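Local structure of fructose-bisphosphate aldolase (Plasmodium falciparum, 4TR9) at residues 264-275 with 299-307. The protein is a class I fructose-bisphosphate aldolase, an enzyme built on the TIM-barrel fold and assembled from four chains. Sequence-based numbering, arbitrary orientation.
Sequences LRRTVPPALPGV and PHPWALTFS
Trp302 pushes its indole against Val268 and Leu264, into the bend between the end of helix 253-267 and strand 274-277, just where the last two parallel strands of the TIM barrel, 274-277 and 303-308, begin to pair. Their beta-alpha-beta crossover runs through helix 284-295. The packing is tight around the indole. Its chi1 of -4° nearly eclipses CG with the backbone N, an unusual rotation that sends the ring across the bend. There NE1 donates to Val268 O at 3.0 Å, a bent bond whose donor stands well above the carbonyl plane; it gives the buried indole N-H an acceptor. Leu272 O lies at the ring edge, in its plane. At the six-membered end, CH2 meets Leu264 CB at 3.7 Å and Arg265 CG at 3.6 Å, while Pro301 CB sits over one face.

Beyond the indole the strands take over. Ala303 N donates a hydrogen bond to Pro273 O, straight but long at 3.3 Å, and Val275 N donates one to Ala303 O at 2.7 Å. Gly274, lacking a side chain, lets its CA come close to Ala303 O. On the face carrying Val275 and Leu304, these branched apolar side chains lie side by side, and Leu304 also meets Leu264 tip to tip, closing helix over sheet.

The looser, wetter side lies at the partly exposed His300 and Pro301. Arginine is long enough to reach here from the helix: Arg265, covered by Pro270 of a second subunit, bends at chi3 (59°) and crosses the ring of Pro301. A water links its NH2 to ND1 of His300, the ring nitrogen histidine offers. Pro270 of that subunit also packs on Trp302. A second water lies between the segments, 2.8 Å from Pro301 O and 3.2 Å from Leu272 O.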
loop_
_atom_site.group_PDB
_atom_site.type_symbol
_atom_site.label_atom_id
_atom_site.label_comp_id
_atom_site.label_asym_id
_atom_site.label_seq_id
_atom_site.Cartn_x
_atom_site.Cartn_y
_atom_site.Cartn_z
ATOM N N LEU A 264 18.725 10.535 6.663
ATOM C CA LEU A 264 17.771 10.960 7.681
ATOM C C LEU A 264 16.948 12.158 7.222
ATOM O O LEU A 264 15.739 12.214 7.453
ATOM C CB LEU A 264 18.497 11.296 8.985
ATOM C CG LEU A 264 19.173 10.124 9.699
ATOM C CD1 LEU A 264 19.851 10.593 10.977
ATOM C CD2 LEU A 264 18.166 9.020 9.993
ATOM N N ARG A 265 17.603 13.113 6.569
ATOM C CA ARG A 265 16.925 14.314 6.093
ATOM C C ARG A 265 15.890 13.989 5.020
ATOM O O ARG A 265 14.901 14.703 4.866
ATOM C CB ARG A 265 17.938 15.325 5.553
ATOM C CG ARG A 265 18.795 15.977 6.627
ATOM C CD ARG A 265 19.731 17.015 6.033
ATOM N NE ARG A 265 19.004 18.075 5.341
ATOM C CZ ARG A 265 18.536 19.168 5.932
ATOM N NH1 ARG A 265 17.886 20.081 5.224
ATOM N NH2 ARG A 265 18.715 19.350 7.234
ATOM N N ARG A 266 16.119 12.906 4.287
ATOM C CA ARG A 266 15.214 12.504 3.216
ATOM C C ARG A 266 14.007 11.717 3.724
ATOM O O ARG A 266 13.027 11.547 2.999
ATOM C CB ARG A 266 15.958 11.665 2.173
ATOM C CG ARG A 266 16.890 12.451 1.266
ATOM C CD ARG A 266 17.607 11.517 0.300
ATOM N NE ARG A 266 18.470 12.232 -0.636
ATOM C CZ ARG A 266 19.243 11.637 -1.539
ATOM N NH1 ARG A 266 19.997 12.364 -2.352
ATOM N NH2 ARG A 266 19.266 10.314 -1.627
ATOM N N THR A 267 14.073 11.237 4.962
ATOM C CA THR A 267 13.060 10.305 5.449
ATOM C C THR A 267 12.402 10.697 6.774
ATOM O O THR A 267 11.228 10.400 6.993
ATOM C CB THR A 267 13.657 8.891 5.616
ATOM O OG1 THR A 267 14.802 8.952 6.475
ATOM C CG2 THR A 267 14.076 8.323 4.268
ATOM N N VAL A 268 13.151 11.356 7.654
ATOM C CA VAL A 268 12.675 11.607 9.015
ATOM C C VAL A 268 12.097 13.008 9.216
ATOM O O VAL A 268 12.828 13.996 9.170
ATOM C CB VAL A 268 13.805 11.403 10.047
ATOM C CG1 VAL A 268 13.283 11.645 11.452
ATOM C CG2 VAL A 268 14.395 10.007 9.925
ATOM N N PRO A 269 10.777 13.090 9.456
ATOM C CA PRO A 269 10.101 14.363 9.735
ATOM C C PRO A 269 10.615 15.021 11.014
ATOM O O PRO A 269 10.882 14.321 11.992
ATOM C CB PRO A 269 8.629 13.957 9.886
ATOM C CG PRO A 269 8.516 12.649 9.179
ATOM C CD PRO A 269 9.828 11.966 9.408
ATOM N N PRO A 270 10.751 16.358 11.005
ATOM C CA PRO A 270 11.279 17.157 12.118
ATOM C C PRO A 270 10.477 17.035 13.414
ATOM O O PRO A 270 10.981 17.425 14.469
ATOM C CB PRO A 270 11.204 18.590 11.582
ATOM C CG PRO A 270 11.242 18.442 10.106
ATOM C CD PRO A 270 10.474 17.189 9.823
ATOM N N ALA A 271 9.255 16.515 13.337
ATOM C CA ALA A 271 8.425 16.329 14.526
ATOM C C ALA A 271 9.086 15.367 15.503
ATOM O O ALA A 271 8.891 15.461 16.714
ATOM C CB ALA A 271 7.047 15.828 14.142
ATOM N N LEU A 272 9.863 14.432 14.966
ATOM C CA LEU A 272 10.642 13.524 15.790
ATOM C C LEU A 272 11.718 14.319 16.519
ATOM O O LEU A 272 12.579 14.926 15.884
ATOM C CB LEU A 272 11.267 12.418 14.939
ATOM C CG LEU A 272 11.721 11.160 15.679
ATOM C CD1 LEU A 272 10.518 10.365 16.165
ATOM C CD2 LEU A 272 12.607 10.305 14.792
ATOM N N PRO A 273 11.667 14.323 17.859
ATOM C CA PRO A 273 12.557 15.155 18.677
ATOM C C PRO A 273 14.029 14.775 18.542
ATOM O O PRO A 273 14.895 15.632 18.719
ATOM C CB PRO A 273 12.058 14.899 20.104
ATOM C CG PRO A 273 11.405 13.568 20.041
ATOM C CD PRO A 273 10.775 13.493 18.684
ATOM N N GLY A 274 14.308 13.514 18.231
ATOM C CA GLY A 274 15.683 13.072 18.095
ATOM C C GLY A 274 15.860 11.678 17.526
ATOM O O GLY A 274 14.897 10.935 17.335
ATOM N N VAL A 275 17.113 11.330 17.252
ATOM C CA VAL A 275 17.469 10.017 16.732
ATOM C C VAL A 275 18.637 9.438 17.525
ATOM O O VAL A 275 19.697 10.055 17.624
ATOM C CB VAL A 275 17.841 10.083 15.238
ATOM C CG1 VAL A 275 18.530 8.806 14.798
ATOM C CG2 VAL A 275 16.605 10.356 14.393
ATOM N N PRO A 299 24.071 22.087 13.173
ATOM C CA PRO A 299 22.863 21.811 13.959
ATOM C C PRO A 299 21.740 21.204 13.118
ATOM O O PRO A 299 21.254 21.836 12.179
ATOM C CB PRO A 299 22.465 23.192 14.492
ATOM C CG PRO A 299 23.103 24.164 13.554
ATOM C CD PRO A 299 24.390 23.524 13.138
ATOM N N HIS A 300 21.337 19.985 13.463
ATOM C CA HIS A 300 20.322 19.257 12.709
ATOM C C HIS A 300 18.914 19.555 13.222
ATOM O O HIS A 300 18.750 19.982 14.364
ATOM C CB HIS A 300 20.602 17.752 12.775
ATOM C CG HIS A 300 21.955 17.369 12.265
ATOM N ND1 HIS A 300 22.323 17.512 10.946
ATOM C CD2 HIS A 300 23.032 16.844 12.900
ATOM C CE1 HIS A 300 23.567 17.094 10.788
ATOM N NE2 HIS A 300 24.018 16.684 11.960
ATOM N N PRO A 301 17.894 19.342 12.372
ATOM C CA PRO A 301 16.490 19.511 12.770
ATOM C C PRO A 301 16.106 18.657 13.977
ATOM O O PRO A 301 15.208 19.029 14.732
ATOM C CB PRO A 301 15.718 19.065 11.525
ATOM C CG PRO A 301 16.643 19.345 10.402
ATOM C CD PRO A 301 18.019 19.062 10.929
ATOM N N TRP A 302 16.776 17.521 14.142
ATOM C CA TRP A 302 16.571 16.669 15.307
ATOM C C TRP A 302 17.894 16.431 16.024
ATOM O O TRP A 302 18.962 16.632 15.450
ATOM C CB TRP A 302 15.949 15.327 14.909
ATOM C CG TRP A 302 15.588 15.205 13.457
ATOM C CD1 TRP A 302 14.331 15.180 12.925
ATOM C CD2 TRP A 302 16.492 15.078 12.353
ATOM N NE1 TRP A 302 14.397 15.050 11.559
ATOM C CE2 TRP A 302 15.715 14.988 11.183
ATOM C CE3 TRP A 302 17.886 15.040 12.240
ATOM C CZ2 TRP A 302 16.281 14.858 9.917
ATOM C CZ3 TRP A 302 18.447 14.912 10.984
ATOM C CH2 TRP A 302 17.645 14.822 9.839
ATOM N N ALA A 303 17.819 16.000 17.277
ATOM C CA ALA A 303 19.018 15.661 18.033
ATOM C C ALA A 303 19.554 14.302 17.590
ATOM O O ALA A 303 18.871 13.286 17.711
ATOM C CB ALA A 303 18.730 15.663 19.525
ATOM N N LEU A 304 20.774 14.291 17.068
ATOM C CA LEU A 304 21.396 13.050 16.623
ATOM C C LEU A 304 22.399 12.554 17.657
ATOM O O LEU A 304 23.600 12.812 17.550
ATOM C CB LEU A 304 22.075 13.240 15.265
ATOM C CG LEU A 304 21.143 13.682 14.134
ATOM C CD1 LEU A 304 21.858 13.658 12.797
ATOM C CD2 LEU A 304 19.907 12.806 14.090
ATOM N N THR A 305 21.894 11.844 18.661
ATOM C CA THR A 305 22.732 11.337 19.737
ATOM C C THR A 305 22.886 9.819 19.646
ATOM O O THR A 305 22.826 9.248 18.558
ATOM C CB THR A 305 22.165 11.726 21.117
ATOM O OG1 THR A 305 22.893 11.047 22.148
ATOM C CG2 THR A 305 20.690 11.368 21.216
ATOM N N PHE A 306 23.078 9.171 20.791
ATOM C CA PHE A 306 23.416 7.752 20.810
ATOM C C PHE A 306 22.552 6.927 21.759
ATOM O O PHE A 306 22.056 7.429 22.769
ATOM C CB PHE A 306 24.890 7.575 21.189
ATOM C CG PHE A 306 25.243 8.133 22.542
ATOM C CD1 PHE A 306 25.218 7.327 23.669
ATOM C CD2 PHE A 306 25.601 9.464 22.686
ATOM C CE1 PHE A 306 25.541 7.839 24.914
ATOM C CE2 PHE A 306 25.924 9.982 23.928
ATOM C CZ PHE A 306 25.896 9.168 25.043
ATOM N N SER A 307 22.378 5.654 21.417
ATOM C CA SER A 307 21.785 4.674 22.318
ATOM C C SER A 307 22.718 3.475 22.396
ATOM O O SER A 307 22.345 2.355 22.047
ATOM C CB SER A 307 20.395 4.249 21.843
ATOM O OG SER A 307 19.831 3.283 22.715
HETATM O O HOH W 1 21.021 18.608 8.885
HETATM O O HOH W 2 13.572 17.837 16.611
#